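PDB 6UXD: CT021 from Chlamydia trachomatis serovar L2, which is of unknown function but belongs to a family grouped with the LolA and LolB lipoprotein-transport proteins, which suggests a related, largely antiparallel beta fold. Local coordinates for residues 28-33 with 64-69; 34-39 with 44-49; 173-178 with 182-187. All blocks are in the same frame, centred on the assembly; numbering follows the deposited sequence.

Contact 1: residues 28-33 with 64-69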
loop_
_atom_site.group_PDB
_atom_site.type_symbol
_atom_site.label_atom_id
_atom_site.label_comp_id
_atom_site.label_asym_id
_atom_site.label_seq_id
_atom_site.Cartn_x
_atom_site.Cartn_y
_atom_site.Cartn_z
ATOM N N SER A 28 5.881 12.037 -7.247
ATOM C CA SER A 28 4.667 12.742 -7.626
ATOM C C SER A 28 3.410 11.896 -7.425
ATOM O O SER A 28 2.328 12.460 -7.221
ATOM C CB SER A 28 4.798 13.189 -9.087
ATOM O OG SER A 28 3.852 14.178 -9.419
ATOM N N GLN A 29 3.535 10.566 -7.446
ATOM C CA GLN A 29 2.379 9.678 -7.370
ATOM C C GLN A 29 1.932 9.443 -5.930
ATOM O O GLN A 29 2.755 9.298 -5.021
ATOM C CB GLN A 29 2.709 8.327 -8.012
ATOM C CG GLN A 29 2.729 8.313 -9.529
ATOM C CD GLN A 29 3.112 6.948 -10.089
ATOM O OE1 GLN A 29 3.890 6.211 -9.484
ATOM N NE2 GLN A 29 2.561 6.607 -11.247
ATOM N N LYS A 30 0.620 9.349 -5.737
ATOM C CA LYS A 30 0.018 9.101 -4.431
ATOM C C LYS A 30 -0.986 7.968 -4.558
ATOM O O LYS A 30 -1.847 8.008 -5.439
ATOM C CB LYS A 30 -0.694 10.349 -3.890
ATOM C CG LYS A 30 0.189 11.576 -3.784
ATOM C CD LYS A 30 0.979 11.621 -2.499
ATOM C CE LYS A 30 1.857 12.877 -2.476
ATOM N NZ LYS A 30 3.059 12.721 -3.368
ATOM N N PHE A 31 -0.894 6.982 -3.663
ATOM C CA PHE A 31 -1.767 5.812 -3.671
ATOM C C PHE A 31 -2.478 5.679 -2.329
ATOM O O PHE A 31 -1.831 5.643 -1.277
ATOM C CB PHE A 31 -0.947 4.560 -3.980
ATOM C CG PHE A 31 -0.131 4.682 -5.232
ATOM C CD1 PHE A 31 1.226 4.937 -5.170
ATOM C CD2 PHE A 31 -0.734 4.592 -6.479
ATOM C CE1 PHE A 31 1.980 5.077 -6.331
ATOM C CE2 PHE A 31 0.012 4.725 -7.640
ATOM C CZ PHE A 31 1.370 4.971 -7.563
ATOM N N PHE A 32 -3.805 5.587 -2.359
ATOM C CA PHE A 32 -4.617 5.456 -1.153
ATOM C C PHE A 32 -5.087 4.012 -1.034
ATOM O O PHE A 32 -5.864 3.543 -1.869
ATOM C CB PHE A 32 -5.798 6.421 -1.227
ATOM C CG PHE A 32 -6.570 6.569 0.064
ATOM C CD1 PHE A 32 -7.482 5.611 0.460
ATOM C CD2 PHE A 32 -6.417 7.700 0.851
ATOM C CE1 PHE A 32 -8.197 5.755 1.631
ATOM C CE2 PHE A 32 -7.134 7.849 2.021
ATOM C CZ PHE A 32 -8.023 6.884 2.412
ATOM N N PHE A 33 -4.614 3.312 0.003
ATOM C CA PHE A 33 -4.957 1.922 0.261
ATOM C C PHE A 33 -5.975 1.846 1.389
ATOM O O PHE A 33 -5.787 2.467 2.437
ATOM C CB PHE A 33 -3.733 1.098 0.662
ATOM C CG PHE A 33 -2.712 0.939 -0.430
ATOM C CD1 PHE A 33 -1.873 1.990 -0.772
ATOM C CD2 PHE A 33 -2.576 -0.269 -1.089
ATOM C CE1 PHE A 33 -0.926 1.840 -1.773
ATOM C CE2 PHE A 33 -1.643 -0.425 -2.085
ATOM C CZ PHE A 33 -0.810 0.631 -2.425
ATOM N N SER A 64 -7.369 19.191 7.069
ATOM C CA SER A 64 -7.869 18.051 7.832
ATOM C C SER A 64 -6.945 16.843 7.683
ATOM O O SER A 64 -6.013 16.676 8.470
ATOM C CB SER A 64 -9.308 17.694 7.425
ATOM O OG SER A 64 -9.422 17.333 6.060
ATOM N N SER A 65 -7.190 15.997 6.692
ATOM C CA SER A 65 -6.367 14.813 6.475
ATOM C C SER A 65 -6.740 14.226 5.129
ATOM O O SER A 65 -7.762 14.592 4.543
ATOM C CB SER A 65 -6.548 13.776 7.591
ATOM O OG SER A 65 -7.882 13.278 7.664
ATOM N N TRP A 66 -5.867 13.350 4.624
ATOM C CA TRP A 66 -6.196 12.558 3.445
ATOM C C TRP A 66 -7.512 11.825 3.635
ATOM O O TRP A 66 -8.391 11.874 2.770
ATOM C CB TRP A 66 -5.089 11.548 3.139
ATOM C CG TRP A 66 -3.994 12.145 2.320
ATOM C CD1 TRP A 66 -2.890 12.810 2.778
ATOM C CD2 TRP A 66 -3.902 12.141 0.897
ATOM N NE1 TRP A 66 -2.114 13.216 1.721
ATOM C CE2 TRP A 66 -2.713 12.814 0.554
ATOM C CE3 TRP A 66 -4.704 11.618 -0.124
ATOM C CZ2 TRP A 66 -2.310 12.986 -0.771
ATOM C CZ3 TRP A 66 -4.303 11.787 -1.438
ATOM C CH2 TRP A 66 -3.117 12.466 -1.750
ATOM N N LYS A 67 -7.656 11.121 4.756
ATOM C CA LYS A 67 -8.883 10.376 4.994
ATOM C C LYS A 67 -10.103 11.282 4.879
ATOM O O LYS A 67 -11.045 10.978 4.141
ATOM C CB LYS A 67 -8.862 9.705 6.369
ATOM C CG LYS A 67 -10.241 9.211 6.807
ATOM C CD LYS A 67 -10.168 8.198 7.922
ATOM C CE LYS A 67 -9.588 8.777 9.189
ATOM N NZ LYS A 67 -10.436 9.859 9.729
ATOM N N ASN A 68 -10.087 12.417 5.588
ATOM C CA ASN A 68 -11.278 13.258 5.676
ATOM C C ASN A 68 -11.488 14.143 4.450
ATOM O O ASN A 68 -12.628 14.529 4.161
ATOM C CB ASN A 68 -11.221 14.131 6.931
ATOM C CG ASN A 68 -11.249 13.317 8.208
ATOM O OD1 ASN A 68 -11.486 12.112 8.191
ATOM N ND2 ASN A 68 -11.005 13.978 9.330
ATOM N N ALA A 69 -10.439 14.488 3.721
ATOM C CA ALA A 69 -10.628 15.253 2.496
ATOM C C ALA A 69 -10.834 14.380 1.262
ATOM O O ALA A 69 -11.088 14.923 0.182
ATOM C CB ALA A 69 -9.433 16.175 2.261
#
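Lys-30 and Trp-66 meet through the aliphatic part of the lysine and the far end of the indole. Lys-30 CB lies 3.9 Å from Trp-66 CH2, and Lys-30 CD is 4.0 Å from Trp-66 CZ2, so three successive methylenes, CB, CG and CD, follow that corner of the six-membered ring. The two side chains cross at about a right angle. A sharp bend at CB-CG (chi2 -85°) keeps the lysine chain beside the indole, and a second bend at its end carries the ammonium group away to Ser-25 OG. The hydrocarbon is used for packing, while the polar end is satisfied elsewhere.

Phe-32, two residues further along the same side of the strand, supplies the other touching ring. Its CG stands anti to the backbone N (chi1 -169°), which extends the ring toward the first turn of helix 66-69. Phe-32 CE2 comes within 4.4 Å of Trp-66 CB, and Lys-67 CA sits at the ring edge, 4.3 Å from Phe-32 CE2. No hydrogen bond crosses the contact, and its cohesion comes from these apolar surfaces.

The helix start is fixed independently. Ser-65 OG accepts from Asn-68 N at 3.1 Å as the N-cap, and the carboxylate of Glu-202 takes the amides of Trp-66 and Lys-67. Val-23, of the adjacent strand 21-26, and Ile-201, of strand 196-204 beyond it, also touch the indole. A short, N-capped helix laid by its aromatic residue against one face of an antiparallel sheet is a helix-on-sheet packing, consistent with the helix-covered curved sheets of LolA and LolB.

Contact 2: residues 34-39 with 44-49. Unlike the reference sequence in segment 44-49: Met-47 (reference Val).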
loop_
_atom_site.group_PDB
_atom_site.type_symbol
_atom_site.label_atom_id
_atom_site.label_comp_id
_atom_site.label_asym_id
_atom_site.label_seq_id
_atom_site.Cartn_x
_atom_site.Cartn_y
_atom_site.Cartn_z
ATOM N N LEU A 34 -7.027 1.054 1.193
ATOM C CA LEU A 34 -8.104 0.931 2.169
ATOM C C LEU A 34 -8.507 -0.527 2.312
ATOM O O LEU A 34 -8.766 -1.196 1.311
ATOM C CB LEU A 34 -9.321 1.759 1.754
ATOM C CG LEU A 34 -10.612 1.525 2.552
ATOM C CD1 LEU A 34 -10.407 1.841 4.027
ATOM C CD2 LEU A 34 -11.769 2.356 1.992
ATOM N N ILE A 35 -8.553 -1.016 3.550
ATOM C CA ILE A 35 -9.045 -2.354 3.842
ATOM C C ILE A 35 -10.557 -2.254 3.996
ATOM O O ILE A 35 -11.045 -1.560 4.893
ATOM C CB ILE A 35 -8.414 -2.916 5.128
ATOM C CG1 ILE A 35 -6.884 -2.916 5.071
ATOM C CG2 ILE A 35 -9.026 -4.272 5.435
ATOM C CD1 ILE A 35 -6.272 -3.745 3.958
ATOM N N ARG A 36 -11.307 -2.964 3.159
ATOM C CA ARG A 36 -12.757 -2.780 3.165
ATOM C C ARG A 36 -13.522 -3.873 3.878
ATOM O O ARG A 36 -14.559 -3.594 4.482
ATOM C CB ARG A 36 -13.274 -2.670 1.738
ATOM C CG ARG A 36 -12.803 -1.409 1.137
ATOM C CD ARG A 36 -13.583 -1.052 -0.059
ATOM N NE ARG A 36 -15.003 -1.016 0.229
ATOM C CZ ARG A 36 -15.907 -0.697 -0.680
ATOM N NH1 ARG A 36 -15.509 -0.401 -1.911
ATOM N NH2 ARG A 36 -17.191 -0.677 -0.367
ATOM N N GLN A 37 -13.034 -5.097 3.845
ATOM C CA GLN A 37 -13.777 -6.208 4.403
ATOM C C GLN A 37 -12.797 -7.336 4.608
ATOM O O GLN A 37 -11.920 -7.545 3.768
ATOM C CB GLN A 37 -14.905 -6.619 3.466
ATOM C CG GLN A 37 -15.761 -7.730 3.976
ATOM C CD GLN A 37 -16.989 -7.887 3.106
ATOM O OE1 GLN A 37 -17.947 -7.110 3.212
ATOM N NE2 GLN A 37 -16.949 -8.857 2.205
ATOM N N SER A 38 -12.920 -8.031 5.732
ATOM C CA SER A 38 -12.029 -9.134 6.058
ATOM C C SER A 38 -12.851 -10.281 6.627
ATOM O O SER A 38 -13.600 -10.101 7.589
ATOM C CB SER A 38 -10.958 -8.700 7.070
ATOM O OG SER A 38 -9.684 -9.175 6.692
ATOM N N SER A 39 -12.710 -11.454 6.030
ATOM C CA SER A 39 -13.305 -12.669 6.556
ATOM C C SER A 39 -12.235 -13.748 6.546
ATOM O O SER A 39 -11.162 -13.587 5.958
ATOM C CB SER A 39 -14.522 -13.110 5.733
ATOM O OG SER A 39 -14.114 -13.672 4.499
ATOM N N TRP A 44 -10.698 -7.773 1.198
ATOM C CA TRP A 44 -10.809 -6.838 0.089
ATOM C C TRP A 44 -10.022 -5.567 0.385
ATOM O O TRP A 44 -10.252 -4.920 1.410
ATOM C CB TRP A 44 -12.264 -6.470 -0.171
ATOM C CG TRP A 44 -13.104 -7.625 -0.628
ATOM C CD1 TRP A 44 -13.662 -8.588 0.151
ATOM C CD2 TRP A 44 -13.475 -7.927 -1.974
ATOM N NE1 TRP A 44 -14.363 -9.476 -0.627
ATOM C CE2 TRP A 44 -14.273 -9.085 -1.936
ATOM C CE3 TRP A 44 -13.231 -7.316 -3.205
ATOM C CZ2 TRP A 44 -14.816 -9.651 -3.087
ATOM C CZ3 TRP A 44 -13.768 -7.879 -4.346
ATOM C CH2 TRP A 44 -14.550 -9.029 -4.281
ATOM N N VAL A 45 -9.146 -5.190 -0.542
ATOM C CA VAL A 45 -8.311 -3.999 -0.430
ATOM C C VAL A 45 -8.519 -3.132 -1.659
ATOM O O VAL A 45 -8.239 -3.563 -2.785
ATOM C CB VAL A 45 -6.819 -4.362 -0.290
ATOM C CG1 VAL A 45 -5.961 -3.094 -0.196
ATOM C CG2 VAL A 45 -6.644 -5.329 0.887
ATOM N N GLU A 46 -8.930 -1.898 -1.441
ATOM C CA GLU A 46 -9.112 -0.901 -2.482
ATOM C C GLU A 46 -7.880 -0.005 -2.586
ATOM O O GLU A 46 -7.297 0.378 -1.572
ATOM C CB GLU A 46 -10.373 -0.098 -2.162
ATOM C CG GLU A 46 -10.524 1.247 -2.779
ATOM C CD GLU A 46 -11.564 2.079 -2.032
ATOM O OE1 GLU A 46 -12.720 1.586 -1.887
ATOM O OE2 GLU A 46 -11.219 3.215 -1.583
ATOM N N MET A 47 -7.482 0.316 -3.818
ATOM C CA MET A 47 -6.280 1.104 -4.081
ATOM C C MET A 47 -6.594 2.146 -5.146
ATOM O O MET A 47 -6.921 1.789 -6.284
ATOM C CB MET A 47 -5.123 0.219 -4.551
ATOM C CG MET A 47 -4.973 -1.069 -3.780
ATOM N N SER A 48 -6.497 3.424 -4.778
ATOM C CA SER A 48 -6.735 4.536 -5.695
ATOM C C SER A 48 -5.414 5.231 -5.993
ATOM O O SER A 48 -4.643 5.520 -5.069
ATOM C CB SER A 48 -7.716 5.557 -5.115
ATOM O OG SER A 48 -8.757 4.940 -4.399
ATOM N N GLU A 49 -5.163 5.518 -7.268
ATOM C CA GLU A 49 -3.978 6.264 -7.668
ATOM C C GLU A 49 -4.340 7.700 -8.005
ATOM O O GLU A 49 -5.381 7.964 -8.608
ATOM C CB GLU A 49 -3.281 5.643 -8.881
ATOM C CG GLU A 49 -2.297 6.622 -9.552
ATOM C CD GLU A 49 -1.346 5.959 -10.536
ATOM O OE1 GLU A 49 -1.368 4.712 -10.655
ATOM O OE2 GLU A 49 -0.568 6.695 -11.185
#
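This is an antiparallel beta-hairpin contact between strands 29-38 and 43-50, largely buried, with segment directions 151° apart. Leu-34 and Glu-46 form a hydrogen-bonded pair, Leu-34 N to Glu-46 O at 2.9 Å and Glu-46 N to Leu-34 O at 2.8 Å. Ile-35 and Val-45 are the following non-hydrogen-bonded pair, with Ile-35 CD1 pressed tightly to Val-45 CG2 at 3.5 Å.

Regular pairing then breaks at a beta bulge. Arg-36 N donates to Trp-44 O at 2.8 Å, whereas Trp-44 N donates to Gln-37 O at 2.9 Å, so two residues stand opposite one. The negative psi at Arg-36 fits this, and the buried Gln-37 N is left without a partner. Gln-37 shares a face with Trp-44, its amide nearly perpendicular to the indole.

The turn at chi3 (54°) swings the end of Arg-36 across the glutamate. Arg-36 CD comes to 3.3 Å from Glu-46 OE1, nearer than NH1, whose salt bridge to OE1 measures 3.4 Å. Bonds of Glu-46 OE1 to Ser-209 OG and Arg-36 NH1 to Pro-212 O connect the C-terminal segment to this pair. That length, with planes 81° apart, suggests electrostatic rather than directional pairing.

Contact 3: residues 173-178 with 182-187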
loop_
_atom_site.group_PDB
_atom_site.type_symbol
_atom_site.label_atom_id
_atom_site.label_comp_id
_atom_site.label_asym_id
_atom_site.label_seq_id
_atom_site.Cartn_x
_atom_site.Cartn_y
_atom_site.Cartn_z
ATOM N N ILE A 173 12.023 -2.735 4.171
ATOM C CA ILE A 173 10.676 -2.274 4.496
ATOM C C ILE A 173 10.605 -2.071 6.002
ATOM O O ILE A 173 11.030 -2.943 6.770
ATOM C CB ILE A 173 9.590 -3.273 4.041
ATOM C CG1 ILE A 173 9.879 -3.745 2.619
ATOM C CG2 ILE A 173 8.210 -2.624 4.102
ATOM C CD1 ILE A 173 8.735 -4.473 1.931
ATOM N N TYR A 174 10.032 -0.943 6.422
ATOM C CA TYR A 174 9.938 -0.620 7.835
ATOM C C TYR A 174 8.474 -0.668 8.261
ATOM O O TYR A 174 7.606 -0.130 7.576
ATOM C CB TYR A 174 10.561 0.757 8.135
ATOM C CG TYR A 174 12.033 0.861 7.783
ATOM C CD1 TYR A 174 12.448 1.043 6.470
ATOM C CD2 TYR A 174 13.007 0.763 8.762
ATOM C CE1 TYR A 174 13.812 1.128 6.147
ATOM C CE2 TYR A 174 14.362 0.864 8.452
ATOM C CZ TYR A 174 14.755 1.031 7.153
ATOM O OH TYR A 174 16.107 1.097 6.909
ATOM N N PHE A 175 8.216 -1.320 9.388
ATOM C CA PHE A 175 6.891 -1.396 9.970
ATOM C C PHE A 175 6.953 -0.906 11.406
ATOM O O PHE A 175 7.952 -1.101 12.107
ATOM C CB PHE A 175 6.312 -2.829 9.961
ATOM C CG PHE A 175 6.012 -3.349 8.596
ATOM C CD1 PHE A 175 4.807 -3.062 7.981
ATOM C CD2 PHE A 175 6.930 -4.149 7.925
ATOM C CE1 PHE A 175 4.517 -3.567 6.706
ATOM C CE2 PHE A 175 6.650 -4.647 6.659
ATOM C CZ PHE A 175 5.440 -4.348 6.050
ATOM N N SER A 176 5.851 -0.291 11.822
ATOM C CA SER A 176 5.680 0.143 13.196
ATOM C C SER A 176 5.820 -1.036 14.136
ATOM O O SER A 176 5.397 -2.155 13.832
ATOM C CB SER A 176 4.297 0.789 13.381
ATOM O OG SER A 176 3.965 0.866 14.763
ATOM N N ASN A 177 6.412 -0.780 15.304
ATOM C CA ASN A 177 6.477 -1.827 16.309
ATOM C C ASN A 177 5.102 -2.161 16.859
ATOM O O ASN A 177 4.956 -3.168 17.563
ATOM C CB ASN A 177 7.413 -1.406 17.446
ATOM C CG ASN A 177 8.879 -1.304 16.995
ATOM O OD1 ASN A 177 9.305 -2.041 16.114
ATOM N ND2 ASN A 177 9.649 -0.409 17.624
ATOM N N ASN A 178 4.115 -1.322 16.580
ATOM C CA ASN A 178 2.744 -1.538 17.011
ATOM C C ASN A 178 2.037 -2.305 15.900
ATOM O O ASN A 178 1.772 -1.750 14.834
ATOM C CB ASN A 178 2.064 -0.196 17.304
ATOM C CG ASN A 178 0.642 -0.383 17.774
ATOM O OD1 ASN A 178 0.168 -1.509 17.851
ATOM N ND2 ASN A 178 -0.031 0.707 18.104
ATOM N N ALA A 182 -0.575 -1.881 10.339
ATOM C CA ALA A 182 -0.132 -3.004 9.521
ATOM C C ALA A 182 0.519 -2.581 8.211
ATOM O O ALA A 182 1.269 -3.374 7.631
ATOM C CB ALA A 182 -1.317 -3.930 9.227
ATOM N N PHE A 183 0.272 -1.355 7.744
ATOM C CA PHE A 183 0.907 -0.888 6.520
ATOM C C PHE A 183 2.342 -0.427 6.761
ATOM O O PHE A 183 2.699 -0.000 7.863
ATOM C CB PHE A 183 0.128 0.261 5.914
ATOM C CG PHE A 183 -1.176 -0.138 5.309
ATOM C CD1 PHE A 183 -1.223 -0.649 4.029
ATOM C CD2 PHE A 183 -2.355 0.034 6.005
ATOM C CE1 PHE A 183 -2.425 -0.987 3.448
ATOM C CE2 PHE A 183 -3.557 -0.300 5.444
ATOM C CZ PHE A 183 -3.598 -0.822 4.150
ATOM N N PRO A 184 3.179 -0.485 5.736
ATOM C CA PRO A 184 4.569 -0.068 5.908
ATOM C C PRO A 184 4.681 1.427 6.175
ATOM O O PRO A 184 3.836 2.225 5.762
ATOM C CB PRO A 184 5.222 -0.451 4.575
ATOM C CG PRO A 184 4.098 -0.517 3.605
ATOM C CD PRO A 184 2.898 -0.956 4.369
ATOM N N LEU A 185 5.730 1.790 6.915
ATOM C CA LEU A 185 6.074 3.197 7.141
ATOM C C LEU A 185 6.950 3.771 6.043
ATOM O O LEU A 185 6.935 4.987 5.807
ATOM C CB LEU A 185 6.823 3.352 8.462
ATOM C CG LEU A 185 6.093 2.917 9.724
ATOM C CD1 LEU A 185 7.064 2.855 10.895
ATOM C CD2 LEU A 185 4.947 3.879 9.991
ATOM N N TRP A 186 7.722 2.921 5.380
ATOM C CA TRP A 186 8.824 3.368 4.538
ATOM C C TRP A 186 9.349 2.164 3.767
ATOM O O TRP A 186 9.556 1.097 4.349
ATOM C CB TRP A 186 9.902 3.979 5.416
ATOM C CG TRP A 186 11.082 4.614 4.744
ATOM C CD1 TRP A 186 12.241 4.010 4.356
ATOM C CD2 TRP A 186 11.234 6.000 4.463
ATOM N NE1 TRP A 186 13.110 4.949 3.836
ATOM C CE2 TRP A 186 12.503 6.177 3.879
ATOM C CE3 TRP A 186 10.403 7.114 4.623
ATOM C CZ2 TRP A 186 12.964 7.424 3.464
ATOM C CZ3 TRP A 186 10.856 8.342 4.205
ATOM C CH2 TRP A 186 12.124 8.495 3.640
ATOM N N THR A 187 9.540 2.313 2.465
ATOM C CA THR A 187 10.073 1.237 1.637
ATOM C C THR A 187 11.189 1.773 0.756
ATOM O O THR A 187 11.015 2.785 0.074
ATOM C CB THR A 187 8.961 0.620 0.787
ATOM O OG1 THR A 187 7.910 0.179 1.654
ATOM C CG2 THR A 187 9.491 -0.563 -0.021
HETATM O O HOH W 1 3.482 0.018 10.299
#
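Tyr-174 and Trp-186 project side by side from the same face of the hairpin, but their rings are steeply turned: the phenol and the five-membered ring are inclined at 76°, with centroids 5.5 Å apart. Trp-186 has CG anti to its own amide nitrogen (chi1 -175°), which carries the indole out beside the tyrosine; its CD1 corner then meets Tyr-174 CD1 at 3.6 Å, an oblique approach. Trp-186 O lies at the edge of the Tyr-174 ring, in its plane. Further out, the phenol oxygen bonds to His-125 N.

Phe-175 behaves differently. Its CB starts away from segment 182-187, yet the ring returns to it: Phe-175 CE1 is 3.4 Å from Ala-182 O and 3.8 Å from Pro-184 CB. That carbonyl is buried and has no hydrogen-bonding partner in the model. Trp-155 meets the same ring edge-to-face. Pro-184 CB also touches Ile-173 CG2 at 3.7 Å, so it meets two apolar side chains of the facing strand. Leu-185 points toward that strand and sets its CD1 3.5 Å from Ser-176 N.

Two main-chain bonds hold this arrangement. Tyr-174 N donates to Trp-186 O at 2.9 Å, while Leu-185 N, not Trp-186 N, donates to Tyr-174 O at 2.8 Å. These two bonds, with the psi of -27° at Leu-185, are consistent with a classic beta bulge in which Leu-185 and Trp-186 face Tyr-174. Toward the turn, a water bridges Ser-176 N and Phe-183 O where direct pairing has ended. Ser-176 OG then accepts from Asn-178 N in an ST turn. The whole is an antiparallel beta hairpin, probably bulged, leading into a connection that contains a bridging water and an ST turn.

In the fold
Contacts 1 and 2 use the same strand, 29-38, at successive places: near its start it carries a helix against one face, and further on it pairs with strand 43-50. They join directly, since Phe-32 N probably donates to Ser-48 O. Contact 3 closes a separate, later hairpin, yet Phe-183 packs against both Phe-33 and Ile-35, linking it to the first two. Contacts 2 and 3 are mostly buried and rest on main-chain bonds, whose pattern in each is consistent with a bulge; contact 1, only partly buried, is smaller and purely apolar across its interface. A salt bridge belongs to contact 2 alone, whereas contact 3 adds aromatic packing and a bridging water to its main-chain bonds.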